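Probable sugar kinase (Clostridium perfringens, PDB 3KZH) is probably a pfkB-type carbohydrate kinase that phosphorylates a sugar or related small molecule, and binds beta-D-glucopyranose in this crystal. Local coordinates at residues D18-S23 with Y99-D104; G93-T98 with I113-S118; K250-A255 with I286-E291. All coordinates share one frame; numbering follows the deposited sequence.

Interaction 1. Residues D18-S23 with Y99-D104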
loop_
_atom_site.group_PDB
_atom_site.type_symbol
_atom_site.label_atom_id
_atom_site.label_comp_id
_atom_site.label_asym_id
_atom_site.label_seq_id
_atom_site.Cartn_x
_atom_site.Cartn_y
_atom_site.Cartn_z
ATOM N N ASP A 18 -4.048 7.126 -2.699
ATOM C CA ASP A 18 -5.103 7.461 -1.737
ATOM C C ASP A 18 -5.404 6.268 -0.818
ATOM O O ASP A 18 -5.560 5.143 -1.289
ATOM C CB ASP A 18 -6.389 7.865 -2.460
ATOM C CG ASP A 18 -6.303 9.231 -3.121
ATOM O OD1 ASP A 18 -5.755 10.171 -2.516
ATOM O OD2 ASP A 18 -6.825 9.373 -4.244
ATOM N N VAL A 19 -5.401 6.508 0.494
ATOM C CA VAL A 19 -5.698 5.474 1.501
ATOM C C VAL A 19 -6.895 5.976 2.318
ATOM O O VAL A 19 -6.771 6.890 3.132
ATOM C CB VAL A 19 -4.476 5.174 2.434
ATOM C CG1 VAL A 19 -4.753 3.933 3.284
ATOM C CG2 VAL A 19 -3.194 4.952 1.623
ATOM N N PHE A 20 -8.056 5.385 2.063
ATOM C CA PHE A 20 -9.302 5.774 2.712
ATOM C C PHE A 20 -9.849 4.753 3.705
ATOM O O PHE A 20 -9.977 3.572 3.383
ATOM C CB PHE A 20 -10.384 6.042 1.660
ATOM C CG PHE A 20 -10.189 7.303 0.864
ATOM C CD1 PHE A 20 -10.264 8.565 1.481
ATOM C CD2 PHE A 20 -10.001 7.237 -0.534
ATOM C CE1 PHE A 20 -10.158 9.768 0.720
ATOM C CE2 PHE A 20 -9.892 8.430 -1.317
ATOM C CZ PHE A 20 -9.972 9.699 -0.683
ATOM N N GLY A 21 -10.196 5.229 4.899
ATOM C CA GLY A 21 -10.770 4.376 5.928
ATOM C C GLY A 21 -12.217 4.758 6.157
ATOM O O GLY A 21 -12.495 5.863 6.617
ATOM N N PHE A 22 -13.133 3.863 5.792
ATOM C CA PHE A 22 -14.574 4.088 5.942
ATOM C C PHE A 22 -15.074 3.417 7.217
ATOM O O PHE A 22 -14.949 2.200 7.352
ATOM C CB PHE A 22 -15.347 3.505 4.744
ATOM C CG PHE A 22 -14.971 4.102 3.414
ATOM C CD1 PHE A 22 -15.733 5.152 2.858
ATOM C CD2 PHE A 22 -13.860 3.612 2.693
ATOM C CE1 PHE A 22 -15.392 5.718 1.591
ATOM C CE2 PHE A 22 -13.511 4.165 1.430
ATOM C CZ PHE A 22 -14.280 5.221 0.880
ATOM N N SER A 23 -15.668 4.195 8.124
ATOM C CA SER A 23 -16.201 3.668 9.389
ATOM C C SER A 23 -17.431 2.775 9.198
ATOM O O SER A 23 -18.367 3.154 8.494
ATOM C CB SER A 23 -16.563 4.804 10.357
ATOM O OG SER A 23 -15.438 5.538 10.802
ATOM N N TYR A 99 -2.398 10.475 0.369
ATOM C CA TYR A 99 -3.479 11.143 1.072
ATOM C C TYR A 99 -4.199 10.088 1.915
ATOM O O TYR A 99 -4.875 9.205 1.384
ATOM C CB TYR A 99 -4.434 11.830 0.089
ATOM C CG TYR A 99 -5.558 12.603 0.747
ATOM C CD1 TYR A 99 -5.297 13.777 1.485
ATOM C CD2 TYR A 99 -6.893 12.155 0.647
ATOM C CE1 TYR A 99 -6.356 14.498 2.119
ATOM C CE2 TYR A 99 -7.955 12.859 1.271
ATOM C CZ TYR A 99 -7.676 14.026 2.003
ATOM O OH TYR A 99 -8.709 14.706 2.607
ATOM N N LEU A 100 -3.992 10.170 3.228
ATOM C CA LEU A 100 -4.601 9.261 4.193
ATOM C C LEU A 100 -5.806 9.946 4.839
ATOM O O LEU A 100 -5.645 10.946 5.521
ATOM C CB LEU A 100 -3.560 8.855 5.247
ATOM C CG LEU A 100 -3.932 8.061 6.509
ATOM C CD1 LEU A 100 -4.603 6.731 6.169
ATOM C CD2 LEU A 100 -2.673 7.824 7.313
ATOM N N ALA A 101 -7.001 9.408 4.613
ATOM C CA ALA A 101 -8.218 9.985 5.183
ATOM C C ALA A 101 -9.152 8.999 5.839
ATOM O O ALA A 101 -9.379 7.907 5.328
ATOM C CB ALA A 101 -8.980 10.771 4.140
ATOM N N ILE A 102 -9.712 9.412 6.974
ATOM C CA ILE A 102 -10.666 8.598 7.718
ATOM C C ILE A 102 -12.046 9.253 7.612
ATOM O O ILE A 102 -12.211 10.434 7.922
ATOM C CB ILE A 102 -10.203 8.382 9.198
ATOM C CG1 ILE A 102 -9.015 7.413 9.206
ATOM C CG2 ILE A 102 -11.350 7.843 10.071
ATOM C CD1 ILE A 102 -8.277 7.303 10.496
ATOM N N LEU A 103 -13.003 8.482 7.098
ATOM C CA LEU A 103 -14.383 8.928 6.923
ATOM C C LEU A 103 -15.294 8.306 7.980
ATOM O O LEU A 103 -15.012 7.206 8.476
ATOM C CB LEU A 103 -14.918 8.565 5.524
ATOM C CG LEU A 103 -14.217 8.880 4.192
ATOM C CD1 LEU A 103 -13.643 10.277 4.162
ATOM C CD2 LEU A 103 -13.115 7.876 3.939
ATOM N N ASP A 104 -16.376 9.010 8.327
ATOM C CA ASP A 104 -17.333 8.508 9.309
ATOM C C ASP A 104 -18.407 7.627 8.668
ATOM O O ASP A 104 -18.326 7.333 7.474
ATOM C CB ASP A 104 -17.929 9.641 10.186
ATOM C CG ASP A 104 -18.724 10.701 9.406
ATOM O OD1 ASP A 104 -19.028 11.745 10.022
ATOM O OD2 ASP A 104 -19.067 10.514 8.222
#
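F20, A101 and L103 meet where two parallel strands, 18-23 and 99-103, pair at the middle of a four-stranded sheet. In the ribokinase fold such a small sheet forms a lid beside the main alpha/beta domain, and this one fits that description. The paired backbones exchange a regular series of hydrogen bonds. V19 N donates to Y99 O, and V19 O accepts from A101 N at 2.9 Å. G21 continues the pattern with both its N and its O, the latter taking L103 N at 2.7 Å.

F20 carries much of the packing on the face it shares with D18, F22, Y99, A101 and L103. F20 CB lies 4.0 Å from L103 CD2. With CG anti to the carbonyl carbon (chi1 -72°), the ring swings toward the neighbouring strand. F20 CD1 then meets A101 CB at 3.7 Å and also touches L103 CD2. One atom further on, F20 CE1 comes within 3.8 Å of Y99 CE2, near the plane of the tyrosine ring. At the tip, CZ reaches Y99 CD2 more distantly. The same L103 CD2 also covers one face of the F22 ring in a CH-pi contact, 4.0 Å from the ring centroid. This methyl therefore touches both phenylalanines.

The other face packs V19 CG1 against L100 CD1. L100 also packs against G21 of the second subunit, and I102 against S111 of that subunit, so this face belongs to the dimer interface. At the far end S23 grips L103 O twice. S23 N approaches L103 O from above the carbonyl plane at 3.1 Å. Its OG donates in that plane, on a lone pair, with 2.9 Å from S23 OG to L103 O.

Interaction 2. Residues G93-T98 with I113-S118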
loop_
_atom_site.group_PDB
_atom_site.type_symbol
_atom_site.label_atom_id
_atom_site.label_comp_id
_atom_site.label_asym_id
_atom_site.label_seq_id
_atom_site.Cartn_x
_atom_site.Cartn_y
_atom_site.Cartn_z
ATOM N N GLY A 93 14.743 8.424 0.535
ATOM C CA GLY A 93 14.292 8.775 1.873
ATOM C C GLY A 93 13.001 9.579 1.867
ATOM O O GLY A 93 12.360 9.746 2.913
ATOM N N GLY A 94 12.616 10.061 0.682
ATOM C CA GLY A 94 11.403 10.850 0.517
ATOM C C GLY A 94 10.141 10.012 0.523
ATOM O O GLY A 94 10.192 8.793 0.709
ATOM N N SER A 95 9.001 10.665 0.333
ATOM C CA SER A 95 7.724 9.966 0.330
ATOM C C SER A 95 6.947 10.163 -0.956
ATOM O O SER A 95 6.930 11.262 -1.509
ATOM C CB SER A 95 6.865 10.418 1.509
ATOM O OG SER A 95 6.555 11.798 1.407
ATOM N N THR A 96 6.325 9.081 -1.432
ATOM C CA THR A 96 5.477 9.113 -2.624
ATOM C C THR A 96 4.208 9.830 -2.149
ATOM O O THR A 96 3.727 9.534 -1.055
ATOM C CB THR A 96 5.109 7.680 -3.084
ATOM O OG1 THR A 96 6.304 6.955 -3.377
ATOM C CG2 THR A 96 4.227 7.686 -4.339
ATOM N N PRO A 97 3.717 10.842 -2.907
ATOM C CA PRO A 97 2.503 11.583 -2.534
ATOM C C PRO A 97 1.361 10.658 -2.110
ATOM O O PRO A 97 1.000 9.722 -2.826
ATOM C CB PRO A 97 2.190 12.362 -3.799
ATOM C CG PRO A 97 3.530 12.707 -4.269
ATOM C CD PRO A 97 4.314 11.440 -4.118
ATOM N N THR A 98 0.919 10.847 -0.871
ATOM C CA THR A 98 -0.128 10.028 -0.276
ATOM C C THR A 98 -1.137 10.867 0.483
ATOM O O THR A 98 -0.784 11.850 1.130
ATOM C CB THR A 98 0.491 8.971 0.691
ATOM O OG1 THR A 98 1.496 8.225 -0.005
ATOM C CG2 THR A 98 -0.569 7.990 1.235
ATOM N N ILE A 113 -4.439 13.135 6.704
ATOM C CA ILE A 113 -3.009 13.449 6.628
ATOM C C ILE A 113 -2.636 13.551 5.143
ATOM O O ILE A 113 -2.847 12.600 4.379
ATOM C CB ILE A 113 -2.107 12.362 7.344
ATOM C CG1 ILE A 113 -2.229 12.471 8.871
ATOM C CG2 ILE A 113 -0.622 12.491 6.942
ATOM C CD1 ILE A 113 -1.722 13.775 9.504
ATOM N N ALA A 114 -2.080 14.701 4.754
ATOM C CA ALA A 114 -1.647 14.963 3.374
ATOM C C ALA A 114 -0.118 14.974 3.274
ATOM O O ALA A 114 0.534 15.863 3.816
ATOM C CB ALA A 114 -2.222 16.299 2.883
ATOM N N ASP A 115 0.446 13.970 2.608
ATOM C CA ASP A 115 1.894 13.857 2.425
ATOM C C ASP A 115 2.207 14.234 0.964
ATOM O O ASP A 115 2.840 13.475 0.224
ATOM C CB ASP A 115 2.333 12.422 2.742
ATOM C CG ASP A 115 3.827 12.298 3.042
ATOM O OD1 ASP A 115 4.601 13.250 2.799
ATOM O OD2 ASP A 115 4.232 11.217 3.522
HETATM N N MSE A 116 1.783 15.445 0.596
HETATM C CA MSE A 116 1.931 16.020 -0.746
HETATM C C MSE A 116 3.232 16.788 -0.968
HETATM O O MSE A 116 3.358 17.563 -1.925
HETATM C CB MSE A 116 0.737 16.949 -1.025
HETATM C CG MSE A 116 -0.644 16.313 -0.825
HETATM SE SE MSE A 116 -0.848 14.667 -1.835
HETATM C CE MSE A 116 -1.883 15.431 -3.319
ATOM N N LYS A 117 4.203 16.519 -0.101
ATOM C CA LYS A 117 5.509 17.169 -0.097
ATOM C C LYS A 117 6.314 17.055 -1.397
ATOM O O LYS A 117 6.691 18.071 -1.989
ATOM C CB LYS A 117 6.321 16.616 1.082
ATOM C CG LYS A 117 7.675 17.261 1.338
ATOM C CD LYS A 117 8.740 16.184 1.474
ATOM C CE LYS A 117 9.983 16.705 2.176
ATOM N NZ LYS A 117 9.722 16.945 3.625
ATOM N N SER A 118 6.517 15.818 -1.848
ATOM C CA SER A 118 7.297 15.503 -3.042
ATOM C C SER A 118 6.897 16.091 -4.396
ATOM O O SER A 118 7.739 16.175 -5.292
ATOM C CB SER A 118 7.452 13.995 -3.153
ATOM O OG SER A 118 8.271 13.515 -2.105
HETATM O O HOH W 1 5.090 13.424 -0.909
#
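D115 N donates to T98 O at 2.9 Å, with a weak return bond from T98 N to D115 O, at the base of the hairpin formed by antiparallel strands 98-103 and 109-115. This hairpin is half of the four-stranded sheet that resembles the lid of ribokinase-like enzymes. Loop 93-97 faces residues 116-118, and side chains and a water make most of the remaining links.

S95 is gripped at both its backbone and its side chain. Its OG sits between the backbone N and the carbonyl carbon (chi1 63°), and from there S95 OG donates to D115 OD1 at 2.8 Å. It reaches that oxygen from above the carboxylate plane, 48° out of it. The D115 carboxylate is brought across by a CG anti to the backbone N (chi1 -161°). Its other oxygen, OD2, accepts from V37 N of the second subunit. One aspartate thus ties the loop to the dimer partner.

S95 O takes S118 OG at 2.7 Å and a proton from water 1, whose oxygen is 2.9 Å away. The same water accepts from S118 N, also at 2.9 Å. S118 is therefore bonded to the loop once directly and once through water.

P97 packs against M116 and S118. P97 CB lies 4.3 Å from the selenium SE of M116, a selenomethionine whose chain is bent. The CA of P97 is close to D115 O, with the C-H aimed at that oxygen. T98 OG1 turns back to the preceding loop and donates to T96 O from above the carbonyl plane, at 2.8 Å.

Interaction 3. Residues K250-A255 with I286-E291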
loop_
_atom_site.group_PDB
_atom_site.type_symbol
_atom_site.label_atom_id
_atom_site.label_comp_id
_atom_site.label_asym_id
_atom_site.label_seq_id
_atom_site.Cartn_x
_atom_site.Cartn_y
_atom_site.Cartn_z
ATOM N N LYS A 250 -22.612 8.128 -13.090
ATOM C CA LYS A 250 -22.568 7.638 -11.713
ATOM C C LYS A 250 -21.588 8.525 -10.948
ATOM O O LYS A 250 -21.936 9.087 -9.911
ATOM C CB LYS A 250 -22.130 6.171 -11.655
ATOM C CG LYS A 250 -23.195 5.183 -12.104
ATOM C CD LYS A 250 -22.782 3.747 -11.822
ATOM C CE LYS A 250 -23.845 2.756 -12.296
ATOM N NZ LYS A 250 -23.465 1.329 -12.090
ATOM N N ASN A 251 -20.382 8.664 -11.502
ATOM C CA ASN A 251 -19.310 9.482 -10.939
ATOM C C ASN A 251 -18.553 10.163 -12.078
ATOM O O ASN A 251 -18.106 9.504 -13.016
ATOM C CB ASN A 251 -18.361 8.625 -10.087
ATOM C CG ASN A 251 -17.183 9.420 -9.530
ATOM O OD1 ASN A 251 -17.360 10.494 -8.960
ATOM N ND2 ASN A 251 -15.968 8.903 -9.727
ATOM N N VAL A 252 -18.380 11.478 -11.948
ATOM C CA VAL A 252 -17.702 12.316 -12.944
ATOM C C VAL A 252 -16.172 12.369 -12.802
ATOM O O VAL A 252 -15.472 12.566 -13.795
ATOM C CB VAL A 252 -18.294 13.763 -12.945
ATOM C CG1 VAL A 252 -17.848 14.547 -14.177
ATOM C CG2 VAL A 252 -19.811 13.711 -12.925
ATOM N N THR A 253 -15.663 12.169 -11.584
ATOM C CA THR A 253 -14.218 12.196 -11.291
ATOM C C THR A 253 -13.427 11.201 -12.165
ATOM O O THR A 253 -13.697 9.997 -12.159
ATOM C CB THR A 253 -13.940 11.922 -9.771
ATOM O OG1 THR A 253 -14.780 12.762 -8.964
ATOM C CG2 THR A 253 -12.478 12.208 -9.408
ATOM N N GLY A 254 -12.516 11.745 -12.973
ATOM C CA GLY A 254 -11.700 10.934 -13.861
ATOM C C GLY A 254 -12.189 10.835 -15.297
ATOM O O GLY A 254 -11.536 10.185 -16.110
ATOM N N ALA A 255 -13.325 11.466 -15.610
ATOM C CA ALA A 255 -13.901 11.438 -16.961
ATOM C C ALA A 255 -13.118 12.280 -17.965
ATOM O O ALA A 255 -12.873 11.839 -19.090
ATOM C CB ALA A 255 -15.358 11.873 -16.931
ATOM N N ILE A 286 -17.369 5.810 -20.682
ATOM C CA ILE A 286 -17.130 4.544 -19.973
ATOM C C ILE A 286 -16.718 4.812 -18.525
ATOM O O ILE A 286 -17.205 4.160 -17.601
ATOM C CB ILE A 286 -16.032 3.681 -20.681
ATOM C CG1 ILE A 286 -16.513 3.227 -22.061
ATOM C CG2 ILE A 286 -15.735 2.423 -19.886
ATOM C CD1 ILE A 286 -15.452 2.563 -22.918
ATOM N N THR A 287 -15.852 5.803 -18.346
ATOM C CA THR A 287 -15.353 6.192 -17.028
ATOM C C THR A 287 -16.442 6.871 -16.191
ATOM O O THR A 287 -16.494 6.698 -14.971
ATOM C CB THR A 287 -14.115 7.100 -17.179
ATOM O OG1 THR A 287 -13.139 6.423 -17.971
ATOM C CG2 THR A 287 -13.486 7.406 -15.858
ATOM N N ILE A 288 -17.339 7.586 -16.871
ATOM C CA ILE A 288 -18.448 8.293 -16.232
ATOM C C ILE A 288 -19.555 7.339 -15.741
ATOM O O ILE A 288 -20.260 7.652 -14.784
ATOM C CB ILE A 288 -18.984 9.431 -17.183
ATOM C CG1 ILE A 288 -19.068 10.754 -16.431
ATOM C CG2 ILE A 288 -20.306 9.064 -17.859
ATOM C CD1 ILE A 288 -19.220 11.968 -17.337
ATOM N N SER A 289 -19.652 6.167 -16.377
ATOM C CA SER A 289 -20.649 5.146 -16.044
ATOM C C SER A 289 -20.229 4.195 -14.921
ATOM O O SER A 289 -20.975 3.274 -14.583
ATOM C CB SER A 289 -21.001 4.325 -17.288
ATOM O OG SER A 289 -20.002 3.352 -17.576
ATOM N N HIS A 290 -19.017 4.385 -14.397
ATOM C CA HIS A 290 -18.477 3.555 -13.319
ATOM C C HIS A 290 -18.239 4.433 -12.093
ATOM O O HIS A 290 -17.984 5.630 -12.226
ATOM C CB HIS A 290 -17.158 2.899 -13.763
ATOM C CG HIS A 290 -16.811 1.654 -13.004
ATOM N ND1 HIS A 290 -16.162 1.676 -11.789
ATOM C CD2 HIS A 290 -17.040 0.348 -13.284
ATOM C CE1 HIS A 290 -16.010 0.438 -11.352
ATOM N NE2 HIS A 290 -16.532 -0.386 -12.241
ATOM N N GLU A 291 -18.328 3.828 -10.907
ATOM C CA GLU A 291 -18.117 4.526 -9.635
ATOM C C GLU A 291 -16.655 4.894 -9.408
ATOM O O GLU A 291 -16.350 5.893 -8.748
ATOM C CB GLU A 291 -18.619 3.681 -8.455
ATOM C CG GLU A 291 -20.135 3.693 -8.230
ATOM C CD GLU A 291 -20.684 5.028 -7.699
ATOM O OE1 GLU A 291 -19.986 5.720 -6.918
ATOM O OE2 GLU A 291 -21.834 5.373 -8.060
HETATM O O HOH W 2 -22.895 2.273 -8.964
HETATM O O HOH W 3 -16.101 7.198 -12.523
#
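I288 and A255 form the close-packed side of this contact, where the end of helix 273-288 meets the loop leading into helix 255-268. I288 CD1 rests 3.9 Å from A255 CB and touches V252 CG1 more distantly. T287 CG2 presses on G254 O at 3.4 Å, while T287 OG1 is bonded to S258. The loop makes a type II turn from V252 to A255. G254 takes the positive phi (97°) of that turn and is the N-cap of helix 255-268. This loop resembles the D-T-x-G-A-G-D signature of pfkB kinases, which in relatives supplies an anion hole, and G256 next to it lines the glucose pocket.

The K250 end is looser and wetter. K250 runs extended, with K250 CD 3.3 Å from S289 O. K250 NZ and E291 OE2 are 5.9 Å apart, too far for a salt bridge, and water 2 joins them by weak bonds.

Between the two, I288 O takes both backbone bonds. K250 N donates almost straight to I288 O at 2.9 Å, and N251 N adds a weak bond. Water 3 sits between N251 and the helix end, taking N251 ND2 at 3.3 Å. A carbonyl at the end of the helix thus receives its donors from the loop, so the main polar hold depends on backbone shape, and the charged side chains add little direct bonding.

Interactions 1 and 2 are buried and belong to the same four-stranded sheet. They share strand 98-103 and touch directly: L100 O probably bonds to I113 N. Both also reach the second subunit. Their chemistry differs with position. Interaction 1 is regular parallel pairing with aromatic and aliphatic packing on one face. Interaction 2, at the sheet's base, relies on serine hydroxyls, a carboxylate and a water. Interaction 3 stands apart, its centre about 20 Å from that of interaction 1. It is a surface contact between a helix end and a loop near the bound glucose, and no other chain of the assembly touches it.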